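Local coordinates for protein undecaprenyl pyrophosphate synthase (Campylobacter jejuni, PDB 3UGS) that probably condenses isopentenyl diphosphate with allylic diphosphates to build long polyprenyl chains, working as a magnesium-dependent homodimer, at residues Leu10-Asp15 and Leu171-Gly176; Asn53-Ala58 and Cys127-Ile132; Met47-Ser52 and Glu208-Ile213; Val36-Lys41 and Thr199-Leu204. All blocks are in the same frame, centred on the assembly; numbering follows the deposited sequence.

Interaction 1 (Leu10-Asp15 and Leu171-Gly176); sequences LAVVMD and LMLRVG. With FFT ((2Z,6Z)-3,7,11-trimethyldodeca-2,6,10-trien-1-yl dihydrogen phosphate), chain C.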
# COMPACT_ATOMS: atom_id res chain seq x y z
N LEU A 10 -5.38 -14.06 -0.85
CA LEU A 10 -6.04 -13.21 -1.82
C LEU A 10 -6.86 -12.16 -1.10
O LEU A 10 -7.69 -12.49 -0.24
CB LEU A 10 -6.93 -14.03 -2.72
CG LEU A 10 -7.78 -13.27 -3.75
CD1 LEU A 10 -6.96 -12.46 -4.75
CD2 LEU A 10 -8.69 -14.26 -4.48
N ALA A 11 -6.62 -10.90 -1.44
CA ALA A 11 -7.40 -9.78 -0.90
C ALA A 11 -8.22 -9.11 -2.00
O ALA A 11 -7.76 -8.91 -3.15
CB ALA A 11 -6.53 -8.76 -0.19
N VAL A 12 -9.43 -8.73 -1.61
CA VAL A 12 -10.39 -8.17 -2.53
C VAL A 12 -11.10 -6.96 -1.98
O VAL A 12 -11.63 -6.96 -0.85
CB VAL A 12 -11.45 -9.22 -2.94
CG1 VAL A 12 -12.51 -8.58 -3.82
CG2 VAL A 12 -10.79 -10.40 -3.64
N VAL A 13 -11.12 -5.93 -2.80
CA VAL A 13 -11.89 -4.74 -2.53
C VAL A 13 -12.63 -4.31 -3.78
O VAL A 13 -12.10 -4.31 -4.88
CB VAL A 13 -11.07 -3.56 -1.99
CG1 VAL A 13 -9.98 -3.17 -2.97
CG2 VAL A 13 -12.02 -2.36 -1.73
N MET A 14 -13.87 -3.94 -3.58
CA MET A 14 -14.72 -3.47 -4.70
C MET A 14 -14.98 -1.98 -4.56
O MET A 14 -14.92 -1.43 -3.49
CB MET A 14 -16.04 -4.23 -4.74
CG MET A 14 -15.82 -5.73 -4.61
SD MET A 14 -17.16 -6.54 -3.71
CE MET A 14 -16.54 -8.22 -3.62
N ASP A 15 -15.23 -1.34 -5.67
CA ASP A 15 -15.59 0.08 -5.65
C ASP A 15 -16.64 0.32 -4.59
O ASP A 15 -17.66 -0.33 -4.49
CB ASP A 15 -16.14 0.56 -6.98
CG ASP A 15 -15.05 0.90 -7.96
OD1 ASP A 15 -15.41 1.53 -8.98
OD2 ASP A 15 -13.86 0.55 -7.72
N LEU A 171 -1.82 -11.50 -3.58
CA LEU A 171 -2.62 -10.77 -4.60
C LEU A 171 -3.71 -9.86 -4.03
O LEU A 171 -4.60 -10.28 -3.31
CB LEU A 171 -3.24 -11.72 -5.60
CG LEU A 171 -3.92 -11.00 -6.76
CD1 LEU A 171 -2.96 -10.12 -7.54
CD2 LEU A 171 -4.61 -11.97 -7.70
N MET A 172 -3.59 -8.60 -4.40
CA MET A 172 -4.59 -7.57 -4.10
C MET A 172 -5.38 -7.26 -5.38
O MET A 172 -4.90 -6.61 -6.29
CB MET A 172 -3.95 -6.30 -3.54
CG MET A 172 -4.91 -5.15 -3.30
SD MET A 172 -6.11 -5.46 -1.99
CE MET A 172 -5.24 -5.12 -0.49
N LEU A 173 -6.62 -7.71 -5.37
CA LEU A 173 -7.55 -7.53 -6.46
C LEU A 173 -8.58 -6.42 -6.18
O LEU A 173 -9.38 -6.46 -5.27
CB LEU A 173 -8.24 -8.85 -6.79
CG LEU A 173 -9.31 -8.84 -7.90
CD1 LEU A 173 -8.70 -8.78 -9.31
CD2 LEU A 173 -10.16 -10.09 -7.76
N ARG A 174 -8.52 -5.39 -7.00
CA ARG A 174 -9.54 -4.34 -7.00
C ARG A 174 -10.59 -4.66 -8.09
O ARG A 174 -10.26 -4.85 -9.25
CB ARG A 174 -8.94 -2.95 -7.24
CG ARG A 174 -9.92 -1.90 -7.76
CD ARG A 174 -10.94 -1.43 -6.70
NE ARG A 174 -10.31 -0.67 -5.61
CZ ARG A 174 -10.94 0.17 -4.79
NH1 ARG A 174 -12.25 0.36 -4.88
NH2 ARG A 174 -10.27 0.81 -3.85
N VAL A 175 -11.83 -4.79 -7.68
CA VAL A 175 -12.93 -4.90 -8.63
C VAL A 175 -13.73 -3.60 -8.66
O VAL A 175 -14.52 -3.29 -7.78
CB VAL A 175 -13.87 -6.06 -8.33
CG1 VAL A 175 -14.86 -6.22 -9.48
CG2 VAL A 175 -13.08 -7.35 -8.10
N GLY A 176 -13.54 -2.88 -9.73
CA GLY A 176 -14.20 -1.61 -9.92
C GLY A 176 -13.33 -0.72 -10.79
O GLY A 176 -12.36 -1.18 -11.39
O3 FFT C . -11.56 3.07 -2.81
P FFT C . -13.06 3.10 -2.66
O1 FFT C . -13.76 2.19 -3.62
O2 FFT C . -13.56 4.52 -2.55
O FFT C . -13.44 2.45 -1.22
C14 FFT C . -13.30 1.03 -0.98
C13 FFT C . -13.50 0.70 0.48
C11 FFT C . -14.42 -0.17 0.90
C12 FFT C . -14.58 -0.45 2.34
C10 FFT C . -15.25 -0.97 -0.07
C9 FFT C . -16.72 -0.81 0.18
C8 FFT C . -17.50 -1.38 -1.00
C6 FFT C . -18.29 -2.46 -0.87
C7 FFT C . -19.08 -3.00 -2.04
C5 FFT C . -18.39 -3.14 0.46
C4 FFT C . -19.78 -3.73 0.53
C3 FFT C . -20.15 -4.14 1.94
C1 FFT C . -21.19 -5.00 2.12
C2 FFT C . -21.96 -5.54 0.93
C FFT C . -21.56 -5.40 3.53

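Interaction 2 (Asn53-Ala58 and Cys127-Ile132); sequences NLSLFA and CVNLAI. With FFT ((2Z,6Z)-3,7,11-trimethyldodeca-2,6,10-trien-1-yl dihydrogen phosphate), chain C.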
# COMPACT_ATOMS: atom_id res chain seq x y z
N ASN A 53 -6.48 -18.18 2.31
CA ASN A 53 -7.03 -16.96 2.91
C ASN A 53 -7.60 -16.03 1.88
O ASN A 53 -6.96 -15.72 0.88
CB ASN A 53 -5.98 -16.17 3.69
CG ASN A 53 -5.79 -16.68 5.08
OD1 ASN A 53 -6.31 -16.08 6.04
ND2 ASN A 53 -5.07 -17.80 5.21
N LEU A 54 -8.82 -15.59 2.19
CA LEU A 54 -9.56 -14.66 1.37
C LEU A 54 -10.00 -13.49 2.22
O LEU A 54 -10.75 -13.64 3.19
CB LEU A 54 -10.75 -15.31 0.69
CG LEU A 54 -11.69 -14.38 -0.06
CD1 LEU A 54 -11.07 -13.85 -1.35
CD2 LEU A 54 -13.02 -15.11 -0.32
N SER A 55 -9.53 -12.32 1.81
CA SER A 55 -9.72 -11.11 2.59
C SER A 55 -10.60 -10.15 1.86
O SER A 55 -10.37 -9.82 0.70
CB SER A 55 -8.40 -10.47 2.97
OG SER A 55 -7.74 -11.23 3.99
N LEU A 56 -11.64 -9.73 2.58
CA LEU A 56 -12.70 -8.86 2.00
C LEU A 56 -12.87 -7.60 2.80
O LEU A 56 -12.76 -7.64 3.99
CB LEU A 56 -14.07 -9.57 1.89
CG LEU A 56 -14.00 -10.98 1.26
CD1 LEU A 56 -15.36 -11.65 1.44
CD2 LEU A 56 -13.53 -10.95 -0.22
N PHE A 57 -13.14 -6.51 2.10
CA PHE A 57 -13.26 -5.19 2.70
C PHE A 57 -14.70 -4.76 2.76
O PHE A 57 -15.29 -4.41 1.77
CB PHE A 57 -12.46 -4.12 1.92
CG PHE A 57 -11.97 -2.97 2.79
CD1 PHE A 57 -12.41 -2.81 4.10
CD2 PHE A 57 -11.07 -2.05 2.29
CE1 PHE A 57 -11.93 -1.77 4.88
CE2 PHE A 57 -10.60 -1.02 3.07
CZ PHE A 57 -11.03 -0.87 4.36
N ALA A 58 -15.24 -4.73 3.95
CA ALA A 58 -16.67 -4.38 4.14
C ALA A 58 -16.88 -2.91 4.48
O ALA A 58 -17.62 -2.20 3.81
CB ALA A 58 -17.29 -5.26 5.22
N CYS A 127 -10.39 -19.71 4.86
CA CYS A 127 -10.51 -18.70 5.90
C CYS A 127 -10.86 -17.32 5.30
O CYS A 127 -10.06 -16.70 4.65
CB CYS A 127 -9.26 -18.62 6.74
SG CYS A 127 -9.45 -17.41 8.09
N VAL A 128 -12.09 -16.90 5.55
CA VAL A 128 -12.59 -15.61 5.09
C VAL A 128 -12.38 -14.53 6.15
O VAL A 128 -13.04 -14.47 7.21
CB VAL A 128 -14.06 -15.66 4.70
CG1 VAL A 128 -14.52 -14.25 4.30
CG2 VAL A 128 -14.28 -16.65 3.57
N ASN A 129 -11.42 -13.67 5.84
CA ASN A 129 -11.06 -12.51 6.68
C ASN A 129 -11.89 -11.28 6.28
O ASN A 129 -11.79 -10.75 5.17
CB ASN A 129 -9.58 -12.17 6.60
CG ASN A 129 -8.70 -13.36 6.90
OD1 ASN A 129 -8.83 -13.96 7.95
ND2 ASN A 129 -7.78 -13.69 5.98
N LEU A 130 -12.73 -10.87 7.21
CA LEU A 130 -13.68 -9.79 6.97
C LEU A 130 -13.25 -8.53 7.72
O LEU A 130 -13.26 -8.47 8.96
CB LEU A 130 -15.10 -10.20 7.36
CG LEU A 130 -16.25 -9.33 6.82
CD1 LEU A 130 -16.31 -9.33 5.28
CD2 LEU A 130 -17.59 -9.80 7.39
N ALA A 131 -12.88 -7.54 6.93
CA ALA A 131 -12.46 -6.23 7.45
C ALA A 131 -13.62 -5.27 7.69
O ALA A 131 -14.22 -4.74 6.77
CB ALA A 131 -11.43 -5.61 6.53
N ILE A 132 -13.92 -5.07 8.95
CA ILE A 132 -15.10 -4.25 9.38
C ILE A 132 -14.73 -3.22 10.41
O ILE A 132 -14.16 -3.54 11.44
CB ILE A 132 -16.23 -5.07 10.03
CG1 ILE A 132 -16.43 -6.36 9.29
CG2 ILE A 132 -17.52 -4.28 10.07
CD1 ILE A 132 -17.25 -7.36 10.10
O3 FFT C . -11.56 3.07 -2.81
P FFT C . -13.06 3.10 -2.66
O1 FFT C . -13.76 2.19 -3.62
O2 FFT C . -13.56 4.52 -2.55
O FFT C . -13.44 2.45 -1.22
C14 FFT C . -13.30 1.03 -0.98
C13 FFT C . -13.50 0.70 0.48
C11 FFT C . -14.42 -0.17 0.90
C12 FFT C . -14.58 -0.45 2.34
C10 FFT C . -15.25 -0.97 -0.07
C9 FFT C . -16.72 -0.81 0.18
C8 FFT C . -17.50 -1.38 -1.00
C6 FFT C . -18.29 -2.46 -0.87
C7 FFT C . -19.08 -3.00 -2.04
C5 FFT C . -18.39 -3.14 0.46
C4 FFT C . -19.78 -3.73 0.53
C3 FFT C . -20.15 -4.14 1.94
C1 FFT C . -21.19 -5.00 2.12
C2 FFT C . -21.96 -5.54 0.93
C FFT C . -21.56 -5.40 3.53

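Interaction 3 (Met47-Ser52 and Glu208-Ile213); sequences MEENIS and EFKRII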
# COMPACT_ATOMS: atom_id res chain seq x y z
N MET A 47 -10.76 -22.43 -3.05
CA MET A 47 -10.59 -23.85 -2.61
C MET A 47 -9.90 -24.70 -3.68
O MET A 47 -8.89 -25.37 -3.46
CB MET A 47 -11.94 -24.49 -2.23
CG MET A 47 -12.49 -23.93 -0.91
SD MET A 47 -14.22 -24.27 -0.55
CE MET A 47 -14.03 -25.09 1.03
N GLU A 48 -10.47 -24.61 -4.87
CA GLU A 48 -9.96 -25.35 -6.06
C GLU A 48 -8.50 -24.99 -6.31
O GLU A 48 -7.71 -25.82 -6.73
CB GLU A 48 -10.78 -25.05 -7.33
CG GLU A 48 -12.22 -25.54 -7.25
CD GLU A 48 -13.07 -25.11 -8.45
OE1 GLU A 48 -12.50 -24.68 -9.48
OE2 GLU A 48 -14.32 -25.19 -8.36
N GLU A 49 -8.18 -23.74 -6.01
CA GLU A 49 -6.80 -23.18 -6.25
C GLU A 49 -5.84 -23.24 -5.07
O GLU A 49 -4.71 -22.80 -5.15
CB GLU A 49 -6.90 -21.75 -6.73
CG GLU A 49 -7.50 -21.66 -8.14
CD GLU A 49 -6.50 -22.01 -9.25
OE1 GLU A 49 -6.58 -21.34 -10.30
OE2 GLU A 49 -5.64 -22.91 -9.08
N ASN A 50 -6.31 -23.81 -3.99
CA ASN A 50 -5.52 -23.85 -2.73
C ASN A 50 -5.10 -22.45 -2.21
O ASN A 50 -4.00 -22.23 -1.73
CB ASN A 50 -4.29 -24.75 -2.89
CG ASN A 50 -3.70 -25.17 -1.56
OD1 ASN A 50 -4.43 -25.42 -0.60
ND2 ASN A 50 -2.38 -25.24 -1.49
N ILE A 51 -6.00 -21.50 -2.34
CA ILE A 51 -5.84 -20.17 -1.70
C ILE A 51 -6.45 -20.27 -0.28
O ILE A 51 -7.63 -20.33 -0.13
CB ILE A 51 -6.52 -19.05 -2.50
CG1 ILE A 51 -5.80 -18.89 -3.84
CG2 ILE A 51 -6.56 -17.75 -1.71
CD1 ILE A 51 -6.41 -17.84 -4.76
N SER A 52 -5.60 -20.28 0.74
CA SER A 52 -6.05 -20.55 2.14
C SER A 52 -6.82 -19.37 2.76
O SER A 52 -7.69 -19.53 3.60
CB SER A 52 -4.89 -20.93 3.05
OG SER A 52 -3.97 -19.86 3.14
N GLU A 208 -12.64 -16.31 -15.25
CA GLU A 208 -11.92 -15.01 -15.10
C GLU A 208 -11.05 -14.97 -13.81
O GLU A 208 -9.85 -14.67 -13.84
CB GLU A 208 -12.88 -13.83 -15.13
CG GLU A 208 -12.21 -12.47 -14.94
CD GLU A 208 -11.63 -11.88 -16.22
OE1 GLU A 208 -11.64 -12.59 -17.26
OE2 GLU A 208 -11.15 -10.71 -16.19
N PHE A 209 -11.66 -15.27 -12.69
CA PHE A 209 -10.92 -15.48 -11.42
C PHE A 209 -9.71 -16.38 -11.65
O PHE A 209 -8.60 -16.03 -11.30
CB PHE A 209 -11.77 -16.07 -10.28
CG PHE A 209 -12.82 -15.13 -9.76
CD1 PHE A 209 -12.53 -13.79 -9.48
CD2 PHE A 209 -14.12 -15.59 -9.50
CE1 PHE A 209 -13.51 -12.93 -8.98
CE2 PHE A 209 -15.11 -14.72 -8.99
CZ PHE A 209 -14.79 -13.39 -8.74
N LYS A 210 -9.94 -17.54 -12.22
CA LYS A 210 -8.86 -18.51 -12.50
C LYS A 210 -7.74 -17.92 -13.37
O LYS A 210 -6.56 -18.18 -13.18
CB LYS A 210 -9.36 -19.74 -13.25
CG LYS A 210 -10.49 -20.49 -12.61
CD LYS A 210 -9.97 -21.36 -11.49
CE LYS A 210 -10.22 -22.82 -11.76
NZ LYS A 210 -10.67 -23.44 -10.48
N ARG A 211 -8.15 -17.16 -14.35
CA ARG A 211 -7.21 -16.52 -15.32
C ARG A 211 -6.24 -15.52 -14.65
O ARG A 211 -5.01 -15.58 -14.78
CB ARG A 211 -8.01 -15.77 -16.37
CG ARG A 211 -7.31 -15.70 -17.70
CD ARG A 211 -6.89 -14.29 -18.05
NE ARG A 211 -7.98 -13.31 -18.03
CZ ARG A 211 -7.80 -12.03 -17.71
NH1 ARG A 211 -6.59 -11.60 -17.40
NH2 ARG A 211 -8.81 -11.18 -17.69
N ILE A 212 -6.88 -14.61 -13.94
CA ILE A 212 -6.23 -13.61 -13.09
C ILE A 212 -5.23 -14.31 -12.15
O ILE A 212 -4.09 -13.90 -11.96
CB ILE A 212 -7.27 -12.83 -12.25
CG1 ILE A 212 -7.98 -11.78 -13.14
CG2 ILE A 212 -6.61 -12.22 -11.01
CD1 ILE A 212 -9.25 -11.21 -12.56
N ILE A 213 -5.70 -15.38 -11.57
CA ILE A 213 -4.85 -16.22 -10.72
C ILE A 213 -3.63 -16.79 -11.49
O ILE A 213 -2.52 -16.85 -10.98
CB ILE A 213 -5.63 -17.36 -10.05
CG1 ILE A 213 -6.30 -16.83 -8.78
CG2 ILE A 213 -4.71 -18.52 -9.70
CD1 ILE A 213 -7.52 -17.61 -8.34

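Interaction 4 (Val36-Lys41 and Thr199-Leu204); sequences VKTMQK and TLFPSL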
# COMPACT_ATOMS: atom_id res chain seq x y z
N VAL A 36 -24.20 -12.48 -4.33
CA VAL A 36 -24.06 -13.60 -3.42
C VAL A 36 -23.64 -14.83 -4.19
O VAL A 36 -23.01 -15.72 -3.68
CB VAL A 36 -25.38 -13.88 -2.73
CG1 VAL A 36 -25.25 -15.13 -1.89
CG2 VAL A 36 -25.75 -12.68 -1.86
N LYS A 37 -23.97 -14.84 -5.46
CA LYS A 37 -23.71 -15.99 -6.30
C LYS A 37 -22.28 -15.95 -6.79
O LYS A 37 -21.61 -16.97 -6.92
CB LYS A 37 -24.67 -16.02 -7.49
N THR A 38 -21.83 -14.73 -7.06
CA THR A 38 -20.46 -14.52 -7.59
C THR A 38 -19.43 -14.82 -6.51
O THR A 38 -18.37 -15.38 -6.74
CB THR A 38 -20.27 -13.09 -8.13
OG1 THR A 38 -20.97 -12.96 -9.37
CG2 THR A 38 -18.78 -12.78 -8.35
N MET A 39 -19.85 -14.47 -5.31
CA MET A 39 -19.07 -14.67 -4.07
C MET A 39 -18.82 -16.12 -3.78
O MET A 39 -17.75 -16.50 -3.30
CB MET A 39 -19.76 -14.08 -2.84
CG MET A 39 -18.95 -12.93 -2.22
SD MET A 39 -17.21 -13.30 -1.88
CE MET A 39 -17.41 -14.36 -0.45
N GLN A 40 -19.84 -16.92 -4.03
CA GLN A 40 -19.71 -18.39 -3.89
C GLN A 40 -18.71 -18.91 -4.90
O GLN A 40 -17.90 -19.77 -4.60
CB GLN A 40 -21.04 -19.12 -4.08
CG GLN A 40 -22.13 -18.53 -3.19
CD GLN A 40 -23.46 -19.26 -3.27
OE1 GLN A 40 -24.42 -18.74 -3.85
NE2 GLN A 40 -23.52 -20.45 -2.69
N LYS A 41 -18.75 -18.34 -6.09
CA LYS A 41 -17.80 -18.76 -7.13
C LYS A 41 -16.36 -18.41 -6.77
O LYS A 41 -15.43 -19.18 -6.98
CB LYS A 41 -18.14 -18.16 -8.46
CG LYS A 41 -19.41 -18.72 -9.03
CD LYS A 41 -19.78 -17.96 -10.27
CE LYS A 41 -20.57 -18.83 -11.22
NZ LYS A 41 -20.90 -17.99 -12.40
N THR A 199 -14.76 -3.90 -13.81
CA THR A 199 -15.99 -4.63 -13.97
C THR A 199 -16.71 -4.50 -12.66
O THR A 199 -16.17 -3.98 -11.70
CB THR A 199 -15.72 -6.13 -14.23
OG1 THR A 199 -14.75 -6.61 -13.30
CG2 THR A 199 -15.21 -6.35 -15.64
N LEU A 200 -17.93 -4.98 -12.60
CA LEU A 200 -18.60 -5.02 -11.31
C LEU A 200 -18.32 -6.42 -10.79
O LEU A 200 -17.83 -7.28 -11.51
CB LEU A 200 -20.09 -4.70 -11.42
N PHE A 201 -18.59 -6.64 -9.51
CA PHE A 201 -18.23 -7.92 -8.89
C PHE A 201 -19.14 -8.99 -9.50
O PHE A 201 -18.73 -10.10 -9.81
CB PHE A 201 -18.44 -7.84 -7.40
CG PHE A 201 -18.08 -9.10 -6.67
CD1 PHE A 201 -16.80 -9.61 -6.72
CD2 PHE A 201 -19.02 -9.74 -5.88
CE1 PHE A 201 -16.46 -10.74 -6.02
CE2 PHE A 201 -18.69 -10.88 -5.17
CZ PHE A 201 -17.41 -11.38 -5.25
N PRO A 202 -20.39 -8.62 -9.69
CA PRO A 202 -21.42 -9.50 -10.20
C PRO A 202 -20.99 -10.14 -11.48
O PRO A 202 -21.15 -11.34 -11.67
CB PRO A 202 -22.57 -8.55 -10.48
CG PRO A 202 -22.35 -7.40 -9.57
CD PRO A 202 -20.88 -7.26 -9.44
N SER A 203 -20.39 -9.32 -12.33
CA SER A 203 -20.06 -9.71 -13.72
C SER A 203 -18.88 -10.69 -13.87
O SER A 203 -18.55 -11.12 -14.96
CB SER A 203 -19.83 -8.48 -14.60
OG SER A 203 -21.02 -7.70 -14.69
N LEU A 204 -18.31 -11.07 -12.74
CA LEU A 204 -17.13 -11.95 -12.73
C LEU A 204 -17.45 -13.44 -12.74
O LEU A 204 -18.29 -13.94 -12.00
CB LEU A 204 -16.21 -11.64 -11.56
CG LEU A 204 -15.45 -10.31 -11.73
CD1 LEU A 204 -14.99 -9.79 -10.37
CD2 LEU A 204 -14.28 -10.44 -12.69

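Interaction 1 (Leu10-Asp15 and Leu171-Gly176)
Leu10 and Leu171 start a parallel strand pair, their side chains side by side and pointing the same way. Leu10 CD1 packs against Leu171 CD2 at 3.8 Å. This end is buried and apolar. The backbone ladder alternates between the strands from Ala11 N to Asp15 N. Val12 and Leu173 extend the leucine face, which helix 206-218 covers through Ile212. On the other face Ala11 CB meets the sulfur of Met172. Strand 9-14 is one of the two middle strands of the six-stranded parallel sheet of the cis-prenyltransferase fold, between 53-60 and 171-175. Strand 193-197 follows 171-175 as the edge strand. The C-terminal ends of the pair open onto the active site, as is usual in parallel alpha/beta enzymes. There the contact turns polar and partly exposed. Bends at chi2 and chi3 turn the Arg174 chain toward the bound farnesyl-type phosphate. Arg174 is an established substrate-binding residue. Val13 CG1 lies over one guanidinium face, towards its rim. NH1 of Arg174 gives a bond of 2.7 Å to FFT O1, and its NH2 one of 2.8 Å to FFT O3. NH2 also donates to Arg180 O, so both the phosphate and the loop hold the group. A salt bridge of 3.3 Å links Asp15 OD2 and Arg174 NH1, its hydrogen bond weak, with carboxylate and guanidinium planes 68° apart. The Asp15 carboxylate also accepts from the backbone N of Asn177 and of Ala178. By similarity Asp15 is an active-site residue and magnesium ligand. Its OD2 sits 3.1 Å from Gly176 CA.

Interaction 2 (Asn53-Ala58 and Cys127-Ile132)
Cys127 faces Asn53 at the start of a parallel strand pair in the central sheet of the cis-prenyltransferase fold. Cys127 O accepts from Leu54 N in a bond of 3.0 Å, and the Cys127 CB and SG lie alongside Asn53 OD1. Val128 turns to the other side of the sheet. Its CG1 packs on Leu56 CD1, the two side chains crossing at a slant, and Leu54 also belongs to this face, which helix 34-48 covers. Asn129 links the strands most fully. Its backbone N donates to Leu54 O and its O accepts from Leu56 N. Its CG lies anti to the carbonyl carbon (chi1 -53°), which brings ND2 over to the neighbouring strand. ND2 donates to Asn53 OD1 at 2.8 Å, on a lone pair in the carbonyl plane, with the two amide planes only 22° apart. The same nitrogen donates to Ser55 OG at 3.2 Å. Two bonds thus fix the rotation of this buried amide, and Ser55 OG is held in turn by His9. Leu130 places CD1 near the CB atoms of both Leu56 and Ala58. Ala131 N donates to Leu56 O, its O accepts from Ala58 N, and its CB touches Phe57 CD1. Ile132 turns away at a corner of the chain, where CG1 still reaches Ala58 CB. The Phe57 ring, stacked also with Phe184, forms part of the ligand pocket. Ala131 O sits at its edge, 3.8 Å from CD1. Over the centre of one face, the methyl carbon C12 of the bound FFT lies 3.6 Å above the ring plane.

Interaction 3 (Met47-Ser52 and Glu208-Ile213)
Glu49 lies across from both Lys210 and Ile213, and these three residues bury the most surface in the contact. The bend at chi2 (-78°) points the Glu49 carboxylate across at the helix, where OE1 comes close to carbon. OE1 lies 3.4 Å from Ile213 CG2 and 3.6 Å from Lys210 CD. It is not paired with the ammonium group, since Glu49 OE1 and Lys210 NZ are 4.6 Å apart. The opposite charges may still attract at that range. OE2 faces Arg217 in a long, weak ion pair. Lys210 bends at three torsions, and its aliphatic part passes Glu49 at a slant before NZ reaches Glu48. There a salt bridge forms with Glu48 OE1, the two side chains meeting at about a right angle. Its modelled length is too short to be taken literally. Glu48 OE2 has a second basic partner, Lys206, so each oxygen of the carboxylate has a lysine partner. Ile213 supplies the apolar side. Its CD1 meets Ile51 CD1 tip to tip at 3.8 Å, and the same CD1 lies 4.1 Å from Glu49 CG. The contact thus grades from an exposed ion pair at Glu48 to buried isoleucines. Segment 47-52 holds the last residues of helix 34-48 and the loop after it. Asn50, with positive phi, closes the helix in a Schellman motif and turns the chain toward strand 53-60. Helix 206-218 lies alongside: Lys210 and Ile213 also touch Val45 of helix 34-48, while Ile212 packs on Leu171 and Leu173 of strand 171-175.

Interaction 4 (Val36-Lys41 and Thr199-Leu204)
Thr38 sets its methyl over the face of the Phe201 ring. CG2 stands 3.6 Å from the ring centroid and 10° off the normal, a CH-pi contact. The threonine torsion (chi1 -73°) sets the two branches to separate tasks. CG2, anti to the backbone N, goes to the ring. OG1 goes to the turn and donates to Pro202 O at 2.8 Å, from a position tilted 29° out of the carbonyl plane. The same hydroxyl also has a weak hydrogen bond with Gln34 O in its own helix. Phe201 CG is also anti to its backbone N (chi1 -179°), and the ring slides past Thr38 in the opposite direction. Met39 comes to the ring's edge, where CG lies 3.6 Å from Phe201 CE2. Bends at chi2 and chi3 then put SD obliquely beside the ring, 5.1 Å from its centroid, in a Met-aromatic contact. Phe201 opens a type I turn running to Leu204, whose N bonds to Phe201 O. The turn lies between strand 193-197 and helix 206-218, whose Phe209 touches Thr38, Phe201 and Leu204. One directed hydroxyl bond and the ring contacts would hold the threonine's rotation, since one torsion serves both hydroxyl and methyl.

From the N terminus, strand 9-14 comes first and pairs with strand 171-175 in interaction 1, closing a long loop. Helix 34-48 follows. Its 36-41 part meets the 199-204 turn in interaction 4, and its end, 47-52, meets helix 206-218 in interaction 3. Strand 53-60 comes next and pairs with strand 126-134 in interaction 2, the shortest closure, which lies within the spans of the other three. Interactions 1, 3 and 4 cross one another pairwise. Interactions 1 and 2 join through neighbouring strands, with Val12 N close to Ser55 O, and both reach the bound FFT. Interactions 3 and 4 tie the helical layer and the loop before helix 206-218 to one side of that sheet.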